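Local structure of PatF (Prochloron didemni, 4BG2) at residues C54-D59 and E294-Y299; C275-A280 and Y299-D304. The protein is a prenyltransferase-like protein of patellamide (cyanobactin) biosynthesis, though whether it transfers a prenyl group itself is not settled. All coordinates share one frame; numbering follows the deposited sequence. Where two conformers were deposited one is given.

How the contacts relate
Strand 295-303 is the element common to both contacts: contact 1 samples its pairing with strand 48-57 on one edge, near its start; contact 2 samples its pairing with strand 276-284 on the other edge, near its end. Y299 belongs to both, and the F298 ring packs near V279 and A280, so the two touch although their centres lie about 17 Å apart. Contact 1 closes the antiparallel barrel between its first and last strands and runs out to a turn, where it is only partly buried; a valine-phenylalanine CH-pi contact is its main apolar side-chain meeting. Contact 2 is more deeply buried and more polar, with two aspartates brought together beside a beta bulge.

Contact 1: residues C54-D59 and E294-Y299; sequences CQVEGD and ENFCFY
V56 and F296 face each other across a hydrogen-bonded antiparallel pair, and the valine lies under the phenylalanine ring. V56 CB sits 4.0 Å from the centroid of the F296 ring, 20° off its normal, a CH-pi contact displaced toward CE1 and CZ. V56 CG2 lies past the rim of the ring, 3.8 Å from F296 CZ, while CG1 lies near CE1. The ring gets there because F296 CG stands between its own backbone N and carbonyl carbon (chi1 62°), which swings it over the neighbouring strand. V56 N binds F296 O at 2.8 Å, and F296 N returns a bond to V56 O, fixing the register beneath the two side chains.

On the other face of the sheet, E57 and N295 cross with their carboxylate and amide planes 57° apart. The touch is with the methylene: N295 OD1 rests 3.1 Å from E57 CG, while N295 ND2 is held by E287. Where strand 48-57 ends, G58, at positive phi, gives its N to E294 O at 2.8 Å. The E294 chain bends at chi2 and carries OE1 to 3.3 Å from G58 CA; N260 supplies that oxygen with a hydrogen bond.

C54, V56 and F298 turn toward helix 261-272 and meet I266 on the outside of the barrel, whereas Q55 and C297 face R65 of strand 60-70. Strands 60-70 and 276-284 flank the pair, which thus forms the seam that closes the ten-stranded antiparallel barrel, consistent with a prenyltransferase-like fold.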
ATOM      1  N   CYS A  54      -5.070  -9.087   1.556  1.00 27.16           N
ATOM      2  CA  CYS A  54      -5.066 -10.386   0.905  1.00 29.06           C
ATOM      3  C   CYS A  54      -5.172 -10.177  -0.575  1.00 28.25           C
ATOM      4  O   CYS A  54      -6.085  -9.493  -1.057  1.00 28.77           O
ATOM      5  CB  CYS A  54      -6.230 -11.236   1.376  1.00 31.57           C
ATOM      6  SG  CYS A  54      -6.163 -11.622   3.135  1.00 34.89           S
ATOM      7  N   GLN A  55      -4.216 -10.718  -1.307  1.00 29.69           N
ATOM      8  CA  GLN A  55      -4.298 -10.720  -2.770  1.00 31.54           C
ATOM      9  C   GLN A  55      -5.013 -11.991  -3.165  1.00 32.43           C
ATOM     10  O   GLN A  55      -4.574 -13.095  -2.822  1.00 31.62           O
ATOM     11  CB  GLN A  55      -2.922 -10.681  -3.403  1.00 35.07           C
ATOM     12  CG  GLN A  55      -2.925 -10.679  -4.920  1.00 41.86           C
ATOM     13  CD  GLN A  55      -1.566 -10.293  -5.463  1.00 48.18           C
ATOM     14  OE1 GLN A  55      -0.620 -11.081  -5.414  1.00 51.81           O
ATOM     15  NE2 GLN A  55      -1.454  -9.071  -5.958  1.00 50.18           N
ATOM     16  N   VAL A  56      -6.116 -11.823  -3.886  1.00 32.41           N
ATOM     17  CA  VAL A  56      -6.916 -12.946  -4.333  1.00 33.11           C
ATOM     18  C   VAL A  56      -6.762 -13.168  -5.830  1.00 35.50           C
ATOM     19  O   VAL A  56      -6.819 -12.221  -6.623  1.00 32.73           O
ATOM     20  CB  VAL A  56      -8.395 -12.721  -3.992  1.00 33.28           C
ATOM     21  CG1 VAL A  56      -9.244 -13.855  -4.548  1.00 35.90           C
ATOM     22  CG2 VAL A  56      -8.574 -12.600  -2.470  1.00 32.12           C
ATOM     23  N   GLU A  57      -6.630 -14.440  -6.212  1.00 38.01           N
ATOM     24  CA  GLU A  57      -6.496 -14.804  -7.618  1.00 42.72           C
ATOM     25  C   GLU A  57      -7.298 -16.082  -7.859  1.00 43.62           C
ATOM     26  O   GLU A  57      -6.805 -17.192  -7.652  1.00 41.74           O
ATOM     27  CB  GLU A  57      -5.012 -14.974  -7.965  1.00 47.30           C
ATOM     28  CG  GLU A  57      -4.624 -14.365  -9.298  1.00 54.06           C
ATOM     29  CD  GLU A  57      -3.129 -14.412  -9.560  1.00 58.69           C
ATOM     30  OE1 GLU A  57      -2.681 -15.445 -10.115  1.00 65.00           O
ATOM     31  OE2 GLU A  57      -2.422 -13.418  -9.240  1.00 58.99           O
ATOM     32  N   GLY A  58      -8.560 -15.902  -8.228  1.00 43.58           N
ATOM     33  CA  GLY A  58      -9.484 -17.007  -8.324  1.00 47.49           C
ATOM     34  C   GLY A  58      -9.710 -17.633  -6.959  1.00 47.32           C
ATOM     35  O   GLY A  58     -10.285 -17.004  -6.064  1.00 46.34           O
ATOM     36  N   ASP A  59      -9.245 -18.865  -6.794  1.00 48.79           N
ATOM     37  CA  ASP A  59      -9.348 -19.545  -5.503  1.00 50.76           C
ATOM     38  C   ASP A  59      -8.019 -19.576  -4.737  1.00 48.65           C
ATOM     39  O   ASP A  59      -7.903 -20.268  -3.743  1.00 49.80           O
ATOM     40  CB  ASP A  59      -9.931 -20.946  -5.668  1.00 55.43           C
ATOM     41  CG  ASP A  59     -11.428 -20.918  -5.979  1.00 58.21           C
ATOM     42  OD1 ASP A  59     -12.179 -20.169  -5.310  1.00 60.18           O
ATOM     43  OD2 ASP A  59     -11.856 -21.630  -6.893  1.00 61.55           O
ATOM     44  N   GLU A 294     -12.700 -11.720  -9.166  1.00 39.50           N
ATOM     45  CA  GLU A 294     -11.887 -12.920  -8.990  1.00 39.75           C
ATOM     46  C   GLU A 294     -10.419 -12.567  -8.705  1.00 36.85           C
ATOM     47  O   GLU A 294      -9.710 -13.326  -8.032  1.00 34.96           O
ATOM     48  CB  GLU A 294     -11.978 -13.789 -10.250  1.00 43.09           C
ATOM     49  CG  GLU A 294     -13.353 -14.433 -10.468  1.00 46.74           C
ATOM     50  CD  GLU A 294     -13.573 -15.764  -9.717  1.00 49.68           C
ATOM     51  OE1 GLU A 294     -12.688 -16.262  -8.954  1.00 53.78           O
ATOM     52  OE2 GLU A 294     -14.674 -16.329  -9.874  1.00 54.89           O
ATOM     53  N   ASN A 295      -9.973 -11.434  -9.248  1.00 33.59           N
ATOM     54  CA  ASN A 295      -8.605 -11.003  -9.168  1.00 31.51           C
ATOM     55  C   ASN A 295      -8.552  -9.587  -8.616  1.00 29.72           C
ATOM     56  O   ASN A 295      -8.937  -8.634  -9.296  1.00 27.73           O
ATOM     57  CB  ASN A 295      -7.960 -11.070 -10.542  1.00 32.00           C
ATOM     58  CG  ASN A 295      -7.955 -12.474 -11.106  1.00 34.49           C
ATOM     59  OD1 ASN A 295      -7.259 -13.343 -10.597  1.00 36.20           O
ATOM     60  ND2 ASN A 295      -8.744 -12.707 -12.156  1.00 34.98           N
ATOM     61  N   PHE A 296      -8.095  -9.466  -7.377  1.00 27.47           N
ATOM     62  CA  PHE A 296      -8.148  -8.200  -6.656  1.00 27.98           C
ATOM     63  C   PHE A 296      -7.357  -8.302  -5.375  1.00 27.30           C
ATOM     64  O   PHE A 296      -6.984  -9.387  -4.952  1.00 28.53           O
ATOM     65  CB  PHE A 296      -9.604  -7.792  -6.313  1.00 29.27           C
ATOM     66  CG  PHE A 296     -10.305  -8.762  -5.415  1.00 32.01           C
ATOM     67  CD1 PHE A 296     -10.887  -9.913  -5.941  1.00 33.44           C
ATOM     68  CD2 PHE A 296     -10.376  -8.538  -4.049  1.00 33.10           C
ATOM     69  CE1 PHE A 296     -11.518 -10.822  -5.112  1.00 35.64           C
ATOM     70  CE2 PHE A 296     -10.987  -9.459  -3.213  1.00 35.54           C
ATOM     71  CZ  PHE A 296     -11.581 -10.588  -3.752  1.00 35.95           C
ATOM     72  N   CYS A 297      -7.127  -7.152  -4.764  1.00 26.81           N
ATOM     73  CA  CYS A 297      -6.535  -7.070  -3.438  0.50 27.00           C
ATOM     74  C   CYS A 297      -7.481  -6.381  -2.492  1.00 26.57           C
ATOM     75  O   CYS A 297      -8.093  -5.392  -2.851  1.00 28.72           O
ATOM     76  CB  CYS A 297      -5.250  -6.259  -3.495  0.50 25.52           C
ATOM     77  SG  CYS A 297      -3.887  -7.193  -4.136  0.50 25.56           S
ATOM     78  N   PHE A 298      -7.598  -6.906  -1.284  1.00 27.67           N
ATOM     79  CA  PHE A 298      -8.481  -6.369  -0.260  1.00 25.69           C
ATOM     80  C   PHE A 298      -7.616  -5.911   0.942  1.00 25.82           C
ATOM     81  O   PHE A 298      -6.958  -6.713   1.581  1.00 24.30           O
ATOM     82  CB  PHE A 298      -9.429  -7.489   0.126  1.00 28.20           C
ATOM     83  CG  PHE A 298     -10.656  -7.048   0.886  1.00 29.54           C
ATOM     84  CD1 PHE A 298     -10.566  -6.215   1.985  1.00 29.90           C
ATOM     85  CD2 PHE A 298     -11.902  -7.540   0.526  1.00 31.05           C
ATOM     86  CE1 PHE A 298     -11.708  -5.833   2.696  1.00 33.21           C
ATOM     87  CE2 PHE A 298     -13.044  -7.185   1.238  1.00 33.04           C
ATOM     88  CZ  PHE A 298     -12.950  -6.318   2.320  1.00 32.95           C
ATOM     89  N   TYR A 299      -7.685  -4.627   1.257  1.00 25.78           N
ATOM     90  CA  TYR A 299      -6.863  -3.994   2.287  1.00 26.03           C
ATOM     91  C   TYR A 299      -7.780  -3.603   3.429  1.00 27.79           C
ATOM     92  O   TYR A 299      -8.904  -3.199   3.190  1.00 26.63           O
ATOM     93  CB  TYR A 299      -6.220  -2.725   1.707  1.00 24.70           C
ATOM     94  CG  TYR A 299      -5.129  -2.973   0.714  1.00 23.66           C
ATOM     95  CD1 TYR A 299      -5.389  -3.170  -0.631  1.00 23.50           C
ATOM     96  CD2 TYR A 299      -3.789  -3.041   1.142  1.00 24.75           C
ATOM     97  CE1 TYR A 299      -4.340  -3.404  -1.544  1.00 23.66           C
ATOM     98  CE2 TYR A 299      -2.758  -3.270   0.247  1.00 22.45           C
ATOM     99  CZ  TYR A 299      -3.029  -3.449  -1.077  1.00 22.78           C
ATOM    100  OH  TYR A 299      -1.965  -3.702  -1.924  1.00 23.49           O
TER

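Contact 2: residues C275-A280 and Y299-D304; sequences CITDVA and YYDQWD
A280 and Y299 form a regular antiparallel pair, with A280 N bound to Y299 O at 2.9 Å and Y299 N to A280 O at 2.8 Å. Further along, T277 N reaches D301 O and D301 N reaches D278 O, so two residues stand opposite one: a beta bulge that shifts the register by one residue before I276 meets Q302. The last bond, from W303 N to C275 O, is weak.

The polar side chains gather at the bulge. D278 and D301 cross with carboxylate planes 59° apart, and D278 OD2 lies only 3.0 Å from D301 OD2, an approach of two acceptors. Each has its own donor, arriving from above its plane: T277 OG1 gives to D278 OD2 at 2.9 Å, and W303 NE1, with the acceptor in its ring plane, gives to D301 OD2 at 3.0 Å. D301 OD1 is bound by S49.

In a CH-pi contact, T277 CG2 sits over one face of the W303 five-membered ring, 3.8 Å from its centroid. The threonine's chi1 of 54° serves both branches, sending OG1 to the aspartate and the methyl to the indole. On the other face, I276 CD1 touches Y300 CD2 at 3.8 Å; the Y300 hydroxyl is hydrogen-bonded to H22 of helix 3-25.

The C275-C306 disulfide links the chain just before strand 276-284 to that past strand 295-303. With an alanine at D278, T277 OG1 would probably lose its acceptor and be free to turn, and a gap would open beside D301 CB. The threonine and indole donors may offset part of the repulsion between the carboxylates.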
ATOM      1  N   CYS A 275     -11.368  -2.117  15.474  1.00 52.81           N
ATOM      2  CA  CYS A 275     -10.170  -1.309  15.245  1.00 51.31           C
ATOM      3  C   CYS A 275      -9.908  -0.918  13.805  1.00 46.18           C
ATOM      4  O   CYS A 275      -8.934  -0.229  13.541  1.00 44.53           O
ATOM      5  CB  CYS A 275      -8.934  -1.996  15.856  1.00 55.97           C
ATOM      6  SG  CYS A 275      -9.211  -2.353  17.611  1.00 61.42           S
ATOM      7  N   ILE A 276     -10.799  -1.321  12.902  1.00 44.67           N
ATOM      8  CA  ILE A 276     -10.691  -1.007  11.499  1.00 44.18           C
ATOM      9  C   ILE A 276     -11.200   0.393  11.190  1.00 45.92           C
ATOM     10  O   ILE A 276     -12.367   0.702  11.436  1.00 51.88           O
ATOM     11  CB  ILE A 276     -11.418  -2.046  10.638  1.00 43.90           C
ATOM     12  CG1 ILE A 276     -10.749  -3.409  10.845  1.00 42.03           C
ATOM     13  CG2 ILE A 276     -11.360  -1.642   9.166  1.00 43.49           C
ATOM     14  CD1 ILE A 276     -11.313  -4.530  10.001  1.00 41.30           C
ATOM     15  N   THR A 277     -10.312   1.239  10.668  1.00 44.09           N
ATOM     16  CA  THR A 277     -10.635   2.627  10.346  1.00 44.55           C
ATOM     17  C   THR A 277     -11.042   2.793   8.874  1.00 43.16           C
ATOM     18  O   THR A 277     -11.810   3.681   8.548  1.00 44.11           O
ATOM     19  CB  THR A 277      -9.443   3.557  10.606  1.00 44.61           C
ATOM     20  OG1 THR A 277      -8.290   3.064   9.908  1.00 42.04           O
ATOM     21  CG2 THR A 277      -9.138   3.630  12.076  1.00 45.99           C
ATOM     22  N   ASP A 278     -10.538   1.922   8.004  1.00 40.87           N
ATOM     23  CA  ASP A 278     -10.843   1.976   6.589  1.00 39.11           C
ATOM     24  C   ASP A 278     -10.453   0.669   5.895  1.00 36.84           C
ATOM     25  O   ASP A 278      -9.608  -0.086   6.390  1.00 33.03           O
ATOM     26  CB  ASP A 278     -10.112   3.167   5.937  1.00 38.99           C
ATOM     27  CG  ASP A 278      -8.608   3.118   6.137  1.00 40.75           C
ATOM     28  OD1 ASP A 278      -7.929   2.463   5.315  1.00 45.53           O
ATOM     29  OD2 ASP A 278      -8.082   3.736   7.100  1.00 43.79           O
ATOM     30  N   VAL A 279     -11.062   0.450   4.730  1.00 34.13           N
ATOM     31  CA  VAL A 279     -10.783  -0.688   3.859  1.00 32.02           C
ATOM     32  C   VAL A 279     -10.576  -0.150   2.468  1.00 29.97           C
ATOM     33  O   VAL A 279     -10.923   0.989   2.183  1.00 29.16           O
ATOM     34  CB  VAL A 279     -11.908  -1.732   3.863  1.00 33.79           C
ATOM     35  CG1 VAL A 279     -12.102  -2.240   5.275  1.00 36.41           C
ATOM     36  CG2 VAL A 279     -13.241  -1.154   3.349  1.00 37.19           C
ATOM     37  N   ALA A 280      -9.958  -0.950   1.616  1.00 28.90           N
ATOM     38  CA  ALA A 280      -9.805  -0.581   0.234  1.00 27.69           C
ATOM     39  C   ALA A 280      -9.806  -1.810  -0.624  1.00 27.34           C
ATOM     40  O   ALA A 280      -9.247  -2.836  -0.265  1.00 28.48           O
ATOM     41  CB  ALA A 280      -8.524   0.219   0.018  1.00 26.45           C
ATOM     42  N   TYR A 299      -7.685  -4.627   1.257  1.00 25.78           N
ATOM     43  CA  TYR A 299      -6.863  -3.994   2.287  1.00 26.03           C
ATOM     44  C   TYR A 299      -7.780  -3.603   3.429  1.00 27.79           C
ATOM     45  O   TYR A 299      -8.904  -3.199   3.190  1.00 26.63           O
ATOM     46  CB  TYR A 299      -6.220  -2.725   1.707  1.00 24.70           C
ATOM     47  CG  TYR A 299      -5.129  -2.973   0.714  1.00 23.66           C
ATOM     48  CD1 TYR A 299      -5.389  -3.170  -0.631  1.00 23.50           C
ATOM     49  CD2 TYR A 299      -3.789  -3.041   1.142  1.00 24.75           C
ATOM     50  CE1 TYR A 299      -4.340  -3.404  -1.544  1.00 23.66           C
ATOM     51  CE2 TYR A 299      -2.758  -3.270   0.247  1.00 22.45           C
ATOM     52  CZ  TYR A 299      -3.029  -3.449  -1.077  1.00 22.78           C
ATOM     53  OH  TYR A 299      -1.965  -3.702  -1.924  1.00 23.49           O
ATOM     54  N   TYR A 300      -7.307  -3.725   4.660  1.00 27.81           N
ATOM     55  CA  TYR A 300      -7.966  -3.126   5.800  1.00 28.86           C
ATOM     56  C   TYR A 300      -6.905  -2.545   6.732  1.00 28.97           C
ATOM     57  O   TYR A 300      -5.801  -3.094   6.838  1.00 26.96           O
ATOM     58  CB  TYR A 300      -8.890  -4.131   6.507  1.00 31.19           C
ATOM     59  CG  TYR A 300      -8.204  -5.303   7.146  1.00 31.75           C
ATOM     60  CD1 TYR A 300      -7.920  -6.443   6.420  1.00 30.98           C
ATOM     61  CD2 TYR A 300      -7.875  -5.283   8.486  1.00 33.13           C
ATOM     62  CE1 TYR A 300      -7.307  -7.531   7.017  1.00 33.03           C
ATOM     63  CE2 TYR A 300      -7.275  -6.369   9.091  1.00 33.98           C
ATOM     64  CZ  TYR A 300      -6.979  -7.480   8.347  1.00 33.36           C
ATOM     65  OH  TYR A 300      -6.351  -8.539   8.950  1.00 35.72           O
ATOM     66  N   ASP A 301      -7.259  -1.451   7.408  1.00 30.17           N
ATOM     67  CA  ASP A 301      -6.340  -0.625   8.172  1.00 31.74           C
ATOM     68  C   ASP A 301      -6.778  -0.599   9.621  1.00 32.91           C
ATOM     69  O   ASP A 301      -7.958  -0.342   9.919  1.00 33.92           O
ATOM     70  CB  ASP A 301      -6.338   0.788   7.585  1.00 34.79           C
ATOM     71  CG  ASP A 301      -5.244   1.698   8.171  1.00 40.08           C
ATOM     72  OD1 ASP A 301      -4.247   1.213   8.755  1.00 43.92           O
ATOM     73  OD2 ASP A 301      -5.376   2.939   8.021  1.00 43.50           O
ATOM     74  N   GLN A 302      -5.837  -0.893  10.521  1.00 30.70           N
ATOM     75  CA  GLN A 302      -6.083  -0.895  11.948  1.00 31.78           C
ATOM     76  C   GLN A 302      -5.098   0.035  12.654  1.00 33.24           C
ATOM     77  O   GLN A 302      -3.900   0.069  12.305  1.00 29.72           O
ATOM     78  CB  GLN A 302      -5.978  -2.316  12.488  1.00 31.63           C
ATOM     79  CG  GLN A 302      -7.089  -3.226  11.983  1.00 32.55           C
ATOM     80  CD  GLN A 302      -6.912  -4.664  12.427  1.00 32.58           C
ATOM     81  OE1 GLN A 302      -5.990  -5.332  11.981  1.00 31.84           O
ATOM     82  NE2 GLN A 302      -7.810  -5.153  13.276  1.00 33.47           N
ATOM     83  N   TRP A 303      -5.604   0.808  13.618  1.00 35.88           N
ATOM     84  CA  TRP A 303      -4.803   1.786  14.349  1.00 38.75           C
ATOM     85  C   TRP A 303      -4.490   1.245  15.743  1.00 39.15           C
ATOM     86  O   TRP A 303      -5.380   0.808  16.471  1.00 37.54           O
ATOM     87  CB  TRP A 303      -5.494   3.175  14.381  1.00 43.03           C
ATOM     88  CG  TRP A 303      -5.458   3.894  12.996  1.00 48.27           C
ATOM     89  CD1 TRP A 303      -5.455   3.289  11.745  1.00 47.40           C
ATOM     90  CD2 TRP A 303      -5.446   5.322  12.738  1.00 52.00           C
ATOM     91  NE1 TRP A 303      -5.417   4.245  10.756  1.00 48.69           N
ATOM     92  CE2 TRP A 303      -5.417   5.494  11.328  1.00 52.24           C
ATOM     93  CE3 TRP A 303      -5.449   6.466  13.557  1.00 56.39           C
ATOM     94  CZ2 TRP A 303      -5.390   6.761  10.727  1.00 53.38           C
ATOM     95  CZ3 TRP A 303      -5.432   7.722  12.956  1.00 57.46           C
ATOM     96  CH2 TRP A 303      -5.399   7.857  11.554  1.00 56.13           C
ATOM     97  N   ASP A 304      -3.204   1.275  16.113  1.00 38.41           N
ATOM     98  CA  ASP A 304      -2.747   0.604  17.331  1.00 39.95           C
ATOM     99  C   ASP A 304      -3.147   1.273  18.636  1.00 43.08           C
ATOM    100  O   ASP A 304      -2.831   0.772  19.696  1.00 43.55           O
ATOM    101  CB  ASP A 304      -1.237   0.346  17.276  1.00 38.34           C
ATOM    102  CG  ASP A 304      -0.404   1.628  17.333  1.00 39.61           C
ATOM    103  OD1 ASP A 304      -0.913   2.721  17.687  1.00 39.11           O
ATOM    104  OD2 ASP A 304       0.807   1.517  17.050  1.00 38.12           O
TER